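Local coordinates for protein beta-galactosidase (Trichoderma reesei, PDB 3OG2) that probably hydrolyses terminal, non-reducing beta-D-galactose residues from beta-D-galactosides, as a member of glycoside hydrolase family 35, at residues 490-495 and 528-533; 515-520 and 536-541; 710-715 and 843-848. All coordinates share one frame; numbering follows the deposited sequence.

Contact 1. Residues 490-495 and 528-533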
loop_
_atom_site.group_PDB
_atom_site.type_symbol
_atom_site.label_atom_id
_atom_site.label_comp_id
_atom_site.label_asym_id
_atom_site.label_seq_id
_atom_site.Cartn_x
_atom_site.Cartn_y
_atom_site.Cartn_z
ATOM N N GLN A 490 32.602 -2.495 9.296
ATOM C CA GLN A 490 33.492 -2.540 10.464
ATOM C C GLN A 490 33.116 -3.672 11.434
ATOM O O GLN A 490 33.758 -3.783 12.512
ATOM C CB GLN A 490 33.578 -1.206 11.227
ATOM C CG GLN A 490 34.253 -0.175 10.315
ATOM C CD GLN A 490 35.240 -0.905 9.410
ATOM O OE1 GLN A 490 36.085 -1.665 9.899
ATOM N NE2 GLN A 490 35.119 -0.686 8.103
ATOM N N GLU A 491 32.129 -4.507 11.135
ATOM C CA GLU A 491 31.831 -5.667 12.014
ATOM C C GLU A 491 32.773 -6.814 11.725
ATOM O O GLU A 491 33.007 -7.172 10.543
ATOM C CB GLU A 491 30.410 -6.126 11.781
ATOM C CG GLU A 491 29.285 -5.234 12.296
ATOM C CD GLU A 491 27.924 -5.656 11.735
ATOM O OE1 GLU A 491 27.755 -6.759 11.167
ATOM O OE2 GLU A 491 26.988 -4.805 11.862
ATOM N N LEU A 492 33.334 -7.417 12.776
ATOM C CA LEU A 492 34.088 -8.642 12.627
ATOM C C LEU A 492 33.116 -9.808 12.594
ATOM O O LEU A 492 32.228 -9.867 13.447
ATOM C CB LEU A 492 35.040 -8.877 13.787
ATOM C CG LEU A 492 35.889 -10.161 13.789
ATOM C CD1 LEU A 492 36.932 -10.167 12.675
ATOM C CD2 LEU A 492 36.620 -10.326 15.134
ATOM N N HIS A 493 33.306 -10.702 11.636
ATOM C CA HIS A 493 32.472 -11.901 11.544
ATOM C C HIS A 493 33.321 -13.142 11.366
ATOM O O HIS A 493 34.488 -13.071 10.946
ATOM C CB HIS A 493 31.527 -11.788 10.325
ATOM C CG HIS A 493 30.420 -10.833 10.687
ATOM N ND1 HIS A 493 29.464 -11.260 11.589
ATOM C CD2 HIS A 493 30.133 -9.552 10.376
ATOM C CE1 HIS A 493 28.608 -10.258 11.779
ATOM N NE2 HIS A 493 29.022 -9.241 11.053
ATOM N N GLU A 494 32.739 -14.289 11.747
ATOM C CA GLU A 494 33.446 -15.557 11.567
ATOM C C GLU A 494 32.457 -16.615 11.099
ATOM O O GLU A 494 31.289 -16.607 11.554
ATOM C CB GLU A 494 34.126 -15.923 12.896
ATOM C CG GLU A 494 35.063 -17.108 12.693
ATOM C CD GLU A 494 35.687 -17.477 14.039
ATOM O OE1 GLU A 494 36.671 -16.806 14.457
ATOM O OE2 GLU A 494 35.102 -18.405 14.672
ATOM N N PHE A 495 32.913 -17.508 10.238
ATOM C CA PHE A 495 32.097 -18.655 9.865
ATOM C C PHE A 495 33.034 -19.853 9.706
ATOM O O PHE A 495 34.243 -19.703 9.532
ATOM C CB PHE A 495 31.239 -18.441 8.626
ATOM C CG PHE A 495 31.996 -18.110 7.370
ATOM C CD1 PHE A 495 32.507 -16.812 7.173
ATOM C CD2 PHE A 495 32.133 -19.086 6.409
ATOM C CE1 PHE A 495 33.159 -16.516 5.974
ATOM C CE2 PHE A 495 32.793 -18.808 5.234
ATOM C CZ PHE A 495 33.288 -17.517 5.023
ATOM N N VAL A 528 37.913 -22.328 9.143
ATOM C CA VAL A 528 37.382 -21.206 9.875
ATOM C C VAL A 528 37.899 -19.910 9.263
ATOM O O VAL A 528 39.103 -19.748 9.060
ATOM C CB VAL A 528 37.757 -21.288 11.372
ATOM C CG1 VAL A 528 37.112 -20.149 12.135
ATOM C CG2 VAL A 528 37.382 -22.665 11.933
ATOM N N LEU A 529 36.937 -19.032 8.930
ATOM C CA LEU A 529 37.270 -17.801 8.222
ATOM C C LEU A 529 36.776 -16.629 9.034
ATOM O O LEU A 529 35.632 -16.634 9.436
ATOM C CB LEU A 529 36.583 -17.752 6.838
ATOM C CG LEU A 529 37.037 -18.858 5.871
ATOM C CD1 LEU A 529 36.115 -20.096 6.044
ATOM C CD2 LEU A 529 37.022 -18.455 4.414
ATOM N N GLN A 530 37.631 -15.645 9.252
ATOM C CA GLN A 530 37.279 -14.419 9.930
ATOM C C GLN A 530 37.459 -13.249 8.961
ATOM O O GLN A 530 38.415 -13.229 8.171
ATOM C CB GLN A 530 38.193 -14.242 11.149
ATOM C CG GLN A 530 37.571 -13.403 12.232
ATOM C CD GLN A 530 38.402 -13.521 13.497
ATOM O OE1 GLN A 530 39.422 -12.867 13.473
ATOM N NE2 GLN A 530 37.965 -14.275 14.461
ATOM N N TRP A 531 36.582 -12.247 9.018
ATOM C CA TRP A 531 36.752 -11.135 8.118
ATOM C C TRP A 531 36.070 -9.939 8.769
ATOM O O TRP A 531 35.143 -10.143 9.578
ATOM C CB TRP A 531 36.137 -11.459 6.758
ATOM C CG TRP A 531 34.700 -11.991 6.834
ATOM C CD1 TRP A 531 34.119 -13.129 7.322
ATOM C CD2 TRP A 531 33.556 -11.285 6.338
ATOM N NE1 TRP A 531 32.736 -13.134 7.137
ATOM C CE2 TRP A 531 32.337 -12.039 6.543
ATOM C CE3 TRP A 531 33.466 -10.011 5.684
ATOM C CZ2 TRP A 531 31.073 -11.610 6.155
ATOM C CZ3 TRP A 531 32.218 -9.624 5.324
ATOM C CH2 TRP A 531 31.080 -10.373 5.536
ATOM N N THR A 532 36.513 -8.749 8.421
ATOM C CA THR A 532 35.835 -7.550 8.905
ATOM C C THR A 532 35.166 -6.868 7.727
ATOM O O THR A 532 35.841 -6.554 6.741
ATOM C CB THR A 532 36.851 -6.602 9.585
ATOM O OG1 THR A 532 37.350 -7.267 10.755
ATOM C CG2 THR A 532 36.162 -5.327 10.040
ATOM N N ALA A 533 33.848 -6.705 7.800
ATOM C CA ALA A 533 33.115 -6.198 6.639
ATOM C C ALA A 533 33.504 -4.759 6.330
ATOM O O ALA A 533 33.757 -3.914 7.197
ATOM C CB ALA A 533 31.636 -6.335 6.964
#
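Glu-494 OE1 accepts two hydrogen bonds, one from Gln-530 NE2 across the contact at 2.8 Å and one from the backbone N of Leu-439. In the long antiparallel sheet of beta-galactosidase domain 2, Glu-494 and Gln-530 form a non-hydrogen-bonded pair on neighbouring strands, flanked by the hydrogen-bonded pairs His-493 with Trp-531 and Phe-495 with Leu-529, each bonded in both directions. With CG anti to the backbone N (chi1 -170°), Glu-494 sets its carboxylate nearly parallel to the Gln-530 amide (planes 10° apart) but not in line with it: OE1 stands out of the amide plane, and the bond, on the anti side of OE1, is bent to 131°. Tyr-466 OH and the backbone N of Gln-438 grip OE2, so both oxygens are satisfied. On the same face, Leu-492 CD1 presses on Gln-530 CG at 3.3 Å.

His-493, Phe-495 and Trp-531 form an aromatic cluster on the other face. His-493 CB sits over the indole, 4.0 Å from the centroid of the Trp-531 five-membered ring, while NE2 donates in the ring plane to Glu-491 OE1. Leu-529 CB covers one face of the Phe-495 ring; Trp-531 meets its edge, NE1 3.6 Å from Phe-495 CE1.

Contact 2. Residues 515-520 and 536-541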
loop_
_atom_site.group_PDB
_atom_site.type_symbol
_atom_site.label_atom_id
_atom_site.label_comp_id
_atom_site.label_asym_id
_atom_site.label_seq_id
_atom_site.Cartn_x
_atom_site.Cartn_y
_atom_site.Cartn_z
ATOM N N SER A 515 42.145 -8.507 1.199
ATOM C CA SER A 515 43.345 -8.770 1.986
ATOM C C SER A 515 43.015 -8.783 3.456
ATOM O O SER A 515 43.919 -8.671 4.296
ATOM C CB SER A 515 44.430 -7.720 1.732
ATOM O OG SER A 515 43.881 -6.431 1.781
ATOM N N ASN A 516 41.725 -8.892 3.734
ATOM C CA ASN A 516 41.328 -8.815 5.141
ATOM C C ASN A 516 41.001 -10.177 5.675
ATOM O O ASN A 516 41.260 -10.517 6.817
ATOM C CB ASN A 516 40.148 -7.838 5.158
ATOM C CG ASN A 516 39.621 -7.844 6.550
ATOM O OD1 ASN A 516 38.696 -8.607 6.808
ATOM N ND2 ASN A 516 40.288 -7.014 7.351
ATOM N N VAL A 517 40.421 -11.054 4.928
ATOM C CA VAL A 517 39.987 -12.358 5.432
ATOM C C VAL A 517 41.172 -13.195 5.909
ATOM O O VAL A 517 42.250 -13.254 5.298
ATOM C CB VAL A 517 39.142 -13.048 4.322
ATOM C CG1 VAL A 517 39.917 -13.161 3.020
ATOM C CG2 VAL A 517 38.690 -14.422 4.826
ATOM N N THR A 518 40.992 -13.873 7.045
ATOM C CA THR A 518 41.975 -14.852 7.495
ATOM C C THR A 518 41.344 -16.228 7.530
ATOM O O THR A 518 40.129 -16.382 7.748
ATOM C CB THR A 518 42.544 -14.546 8.884
ATOM O OG1 THR A 518 41.463 -14.614 9.786
ATOM C CG2 THR A 518 43.100 -13.124 8.983
ATOM N N ILE A 519 42.190 -17.251 7.396
ATOM C CA ILE A 519 41.687 -18.583 7.228
ATOM C C ILE A 519 42.525 -19.510 8.074
ATOM O O ILE A 519 43.743 -19.497 7.953
ATOM C CB ILE A 519 41.766 -19.050 5.751
ATOM C CG1 ILE A 519 41.064 -18.154 4.753
ATOM C CG2 ILE A 519 41.225 -20.473 5.692
ATOM C CD1 ILE A 519 41.504 -18.292 3.336
ATOM N N HIS A 520 41.870 -20.328 8.868
ATOM C CA HIS A 520 42.587 -21.307 9.675
ATOM C C HIS A 520 41.878 -22.629 9.566
ATOM O O HIS A 520 40.654 -22.730 9.685
ATOM C CB HIS A 520 42.618 -20.818 11.115
ATOM C CG HIS A 520 43.464 -19.592 11.262
ATOM N ND1 HIS A 520 44.824 -19.654 11.442
ATOM C CD2 HIS A 520 43.147 -18.269 11.255
ATOM C CE1 HIS A 520 45.313 -18.429 11.535
ATOM N NE2 HIS A 520 44.314 -17.573 11.428
ATOM N N ALA A 536 35.180 -3.188 0.666
ATOM C CA ALA A 536 35.993 -4.063 -0.171
ATOM C C ALA A 536 35.569 -5.518 -0.032
ATOM O O ALA A 536 35.738 -6.122 1.029
ATOM C CB ALA A 536 37.456 -3.924 0.212
ATOM N N ARG A 537 35.023 -6.115 -1.081
ATOM C CA ARG A 537 34.567 -7.482 -0.992
ATOM C C ARG A 537 35.729 -8.448 -0.769
ATOM O O ARG A 537 36.831 -8.271 -1.312
ATOM C CB ARG A 537 33.861 -7.817 -2.339
ATOM C CG ARG A 537 33.362 -9.243 -2.370
ATOM C CD ARG A 537 32.390 -9.520 -3.517
ATOM N NE ARG A 537 33.192 -9.617 -4.770
ATOM C CZ ARG A 537 32.587 -9.707 -5.957
ATOM N NH1 ARG A 537 31.247 -9.692 -6.077
ATOM N NH2 ARG A 537 33.289 -9.803 -7.065
ATOM N N GLN A 538 35.522 -9.483 0.031
ATOM C CA GLN A 538 36.458 -10.571 0.158
ATOM C C GLN A 538 35.852 -11.808 -0.540
ATOM O O GLN A 538 34.635 -12.025 -0.447
ATOM C CB GLN A 538 36.714 -10.937 1.627
ATOM C CG GLN A 538 36.918 -9.743 2.540
ATOM C CD GLN A 538 38.176 -8.964 2.218
ATOM O OE1 GLN A 538 39.282 -9.535 2.423
ATOM N NE2 GLN A 538 38.052 -7.693 1.796
ATOM N N VAL A 539 36.678 -12.598 -1.200
ATOM C CA VAL A 539 36.151 -13.790 -1.861
ATOM C C VAL A 539 37.159 -14.896 -1.588
ATOM O O VAL A 539 38.354 -14.712 -1.819
ATOM C CB VAL A 539 35.964 -13.617 -3.381
ATOM C CG1 VAL A 539 35.398 -14.898 -4.035
ATOM C CG2 VAL A 539 35.056 -12.443 -3.713
ATOM N N VAL A 540 36.673 -16.038 -1.138
ATOM C CA VAL A 540 37.488 -17.212 -0.888
ATOM C C VAL A 540 36.840 -18.429 -1.552
ATOM O O VAL A 540 35.615 -18.595 -1.514
ATOM C CB VAL A 540 37.666 -17.479 0.632
ATOM C CG1 VAL A 540 38.422 -18.799 0.867
ATOM C CG2 VAL A 540 38.368 -16.300 1.286
ATOM N N GLN A 541 37.672 -19.264 -2.154
ATOM C CA GLN A 541 37.230 -20.516 -2.750
ATOM C C GLN A 541 37.714 -21.696 -1.896
ATOM O O GLN A 541 38.903 -21.786 -1.566
ATOM C CB GLN A 541 37.793 -20.661 -4.161
ATOM C CG GLN A 541 37.346 -22.005 -4.742
ATOM C CD GLN A 541 37.763 -22.152 -6.183
ATOM O OE1 GLN A 541 38.500 -21.285 -6.652
ATOM N NE2 GLN A 541 37.320 -23.213 -6.862
HETATM O O HOH W 1 40.548 -6.121 1.249
#
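Gln-538 OE1, the oxygen of a buried amide, accepts from two consecutive backbone groups, Asn-516 N at 2.8 Å and Val-517 N at 3.1 Å. Both donors come from the same face of the amide and are tilted by about a third of a right angle from its plane, so the turn closes over the oxygen from one side. The other end of the amide is held as well: Gln-538 NE2 donates to Ala-536 O at 2.9 Å, with the acceptor lying in the amide plane, and to a water that stands 3.0 Å from Gln-538 NE2 and also accepts from Ser-515 N. A bend at chi2 (-66°) folds the Gln-538 chain so that NE2 can reach back to the carbonyl of Ala-536, two residues earlier, while OE1 faces the turn. With a leucine here, the N-H groups of Asn-516 and Val-517 would probably lose their shared acceptor, and the turn would be freer to move.

Strand 518-521 borders the antiparallel sheet and strand 538-542 lies in the mixed sheet, so the contact joins two layers of domain 2 packed in the manner of a beta-sandwich.

Apolar contacts continue between these layers. Val-517 CG1 rests 3.9 Å from Val-540 CG2, the two side chains crossing at a slant. Farther along, Ile-519 and Val-540 meet tip to tip, with Ile-519 CD1 and Val-540 CG1 4.0 Å apart. Val-540 also packs on Leu-529 of strand 527-532 and Met-549 of strand 545-551, which places it between the sheets.

Contact 3. Residues 710-715 and 843-848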
loop_
_atom_site.group_PDB
_atom_site.type_symbol
_atom_site.label_atom_id
_atom_site.label_comp_id
_atom_site.label_asym_id
_atom_site.label_seq_id
_atom_site.Cartn_x
_atom_site.Cartn_y
_atom_site.Cartn_z
ATOM N N ALA A 710 -20.454 10.302 -2.611
ATOM C CA ALA A 710 -19.096 10.660 -3.000
ATOM C C ALA A 710 -18.956 12.192 -3.158
ATOM O O ALA A 710 -19.742 12.853 -3.845
ATOM C CB ALA A 710 -18.743 10.045 -4.352
ATOM N N GLY A 711 -17.870 12.729 -2.617
ATOM C CA GLY A 711 -17.495 14.108 -2.906
ATOM C C GLY A 711 -18.456 15.140 -2.376
ATOM O O GLY A 711 -19.237 14.950 -1.418
ATOM N N THR A 712 -18.381 16.331 -3.016
ATOM C CA THR A 712 -19.042 17.479 -2.450
ATOM C C THR A 712 -20.557 17.418 -2.692
ATOM O O THR A 712 -21.027 17.049 -3.766
ATOM C CB THR A 712 -18.477 18.751 -3.152
ATOM O OG1 THR A 712 -17.060 18.703 -3.150
ATOM C CG2 THR A 712 -18.948 20.044 -2.482
ATOM N N LEU A 713 -21.328 17.815 -1.680
ATOM C CA LEU A 713 -22.775 17.920 -1.762
ATOM C C LEU A 713 -23.216 19.379 -1.770
ATOM O O LEU A 713 -22.538 20.245 -1.186
ATOM C CB LEU A 713 -23.389 17.258 -0.513
ATOM C CG LEU A 713 -23.044 15.789 -0.286
ATOM C CD1 LEU A 713 -23.722 15.319 1.007
ATOM C CD2 LEU A 713 -23.455 14.945 -1.495
ATOM N N LEU A 714 -24.355 19.646 -2.400
ATOM C CA LEU A 714 -24.965 20.960 -2.359
ATOM C C LEU A 714 -26.422 20.838 -1.932
ATOM O O LEU A 714 -27.098 19.898 -2.329
ATOM C CB LEU A 714 -24.893 21.733 -3.665
ATOM C CG LEU A 714 -23.505 22.228 -4.079
ATOM C CD1 LEU A 714 -22.736 21.152 -4.801
ATOM C CD2 LEU A 714 -23.641 23.485 -4.960
ATOM N N PHE A 715 -26.862 21.815 -1.166
ATOM C CA PHE A 715 -28.243 21.889 -0.718
ATOM C C PHE A 715 -28.798 23.259 -1.052
ATOM O O PHE A 715 -28.073 24.254 -0.937
ATOM C CB PHE A 715 -28.365 21.716 0.799
ATOM C CG PHE A 715 -27.818 20.373 1.250
ATOM C CD1 PHE A 715 -26.440 20.173 1.460
ATOM C CD2 PHE A 715 -28.679 19.315 1.425
ATOM C CE1 PHE A 715 -25.986 18.898 1.780
ATOM C CE2 PHE A 715 -28.279 18.032 1.793
ATOM C CZ PHE A 715 -26.920 17.864 1.954
ATOM N N GLY A 843 -17.680 14.195 -7.524
ATOM C CA GLY A 843 -18.629 14.721 -6.541
ATOM C C GLY A 843 -19.718 15.545 -7.221
ATOM O O GLY A 843 -19.966 15.390 -8.445
ATOM N N GLY A 844 -20.348 16.433 -6.430
ATOM C CA GLY A 844 -21.545 17.132 -6.870
ATOM C C GLY A 844 -21.279 18.552 -7.373
ATOM O O GLY A 844 -22.287 19.240 -7.597
ATOM N N LEU A 845 -20.029 19.029 -7.453
ATOM C CA LEU A 845 -19.876 20.397 -7.902
ATOM C C LEU A 845 -20.325 20.543 -9.375
ATOM O O LEU A 845 -20.250 19.596 -10.147
ATOM C CB LEU A 845 -18.397 20.802 -7.809
ATOM C CG LEU A 845 -17.882 21.022 -6.370
ATOM C CD1 LEU A 845 -16.374 21.165 -6.362
ATOM C CD2 LEU A 845 -18.555 22.216 -5.704
ATOM N N PHE A 846 -20.804 21.744 -9.733
ATOM C CA PHE A 846 -21.364 21.949 -11.051
ATOM C C PHE A 846 -20.456 21.451 -12.152
ATOM O O PHE A 846 -20.910 20.746 -13.067
ATOM C CB PHE A 846 -21.643 23.450 -11.248
ATOM C CG PHE A 846 -21.967 23.853 -12.664
ATOM C CD1 PHE A 846 -23.278 23.648 -13.127
ATOM C CD2 PHE A 846 -21.004 24.420 -13.480
ATOM C CE1 PHE A 846 -23.561 24.015 -14.438
ATOM C CE2 PHE A 846 -21.289 24.788 -14.785
ATOM C CZ PHE A 846 -22.591 24.579 -15.249
ATOM N N PHE A 847 -19.162 21.770 -12.104
ATOM C CA PHE A 847 -18.319 21.332 -13.255
ATOM C C PHE A 847 -18.282 19.806 -13.370
ATOM O O PHE A 847 -18.205 19.260 -14.499
ATOM C CB PHE A 847 -16.899 21.902 -13.204
ATOM C CG PHE A 847 -16.001 21.243 -12.149
ATOM C CD1 PHE A 847 -15.145 20.234 -12.536
ATOM C CD2 PHE A 847 -16.022 21.619 -10.822
ATOM C CE1 PHE A 847 -14.292 19.573 -11.659
ATOM C CE2 PHE A 847 -15.168 20.989 -9.903
ATOM C CZ PHE A 847 -14.327 19.960 -10.321
ATOM N N GLU A 848 -18.301 19.087 -12.227
ATOM C CA GLU A 848 -18.295 17.612 -12.249
ATOM C C GLU A 848 -19.604 17.075 -12.817
ATOM O O GLU A 848 -19.608 16.141 -13.621
ATOM C CB GLU A 848 -18.092 17.086 -10.801
ATOM C CG GLU A 848 -16.779 17.545 -10.176
ATOM C CD GLU A 848 -16.626 17.027 -8.752
ATOM O OE1 GLU A 848 -17.337 17.524 -7.813
ATOM O OE2 GLU A 848 -15.766 16.127 -8.573
HETATM O O HOH W 2 -16.410 16.956 -5.245
#
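The backbones of 710-715 and 843-848 come together glycine against glycine, with Gly-711 CA only 3.9 Å from Gly-843 CA. One segment enters strand 713-720 of a five-stranded antiparallel sheet; the other leads into the short helix 846-850, with Leu-845 at its N-cap. The contact thus sets the start of a strand against the start of a helix, and the two belong to separate sequence ranges of the second all-beta domain family. Gly-844 N gives a weak, bent hydrogen bond to Thr-712 O, and Gly-843 CA makes a CA-H...O contact with Ala-710 O. A beta carbon on Gly-844 would stand just 2.5 Å from Thr-712 O, which leaves room there for hydrogen alone; Gly-711 also has a positive phi of 66°.

Glu-848 gathers the donors at the helix start. As third residue of the helix it turns back to the N-H of the N-cap residue, OE1 taking Leu-845 N at 3.1 Å through the anti lone pair; the leucine has no polar side chain to return a bond, so this is not a capping box. OE2 is approached from above the carboxylate plane by Gly-843 N, and accepts from Tyr-922 OH too. A water links the segments: it donates to Glu-848 OE1 and accepts from Thr-712 N at 3.0 Å. Several N-H and O-H groups around the carboxylate would be expected to stabilise its negative charge in this buried place.

Thr-712 turns its hydroxyl to Asp-783, whereas its methyl CG2, anti to the backbone N, packs against Leu-845 CD2 at 3.9 Å. Gly-844 O is bound by Arg-849 NH1, and Leu-714 CD1 lies 3.4 Å from this same carbonyl oxygen, Gly-844 O.

In the fold
Contacts 1 and 2 belong to one module: strand 527-532 pairs with 492-497 in contact 1 and, on its other edge, with 518-521 of contact 2. They touch, Thr-532 N lying 2.7 Å from Asn-516 OD1, a probable hydrogen bond. Contact 1 works within a sheet, by backbone pairing and aromatic packing, and is mostly buried; contact 2 works between sheets, is only partly buried, and relies on a side-chain amide, a water and methyl groups. Contact 3 lies on the opposite side of the chain's centre, about 65 Å from contact 1 between centres. Fully buried, it replaces strand pairing with close glycine backbones and a carboxylate that collects N-H groups at the start of a helix.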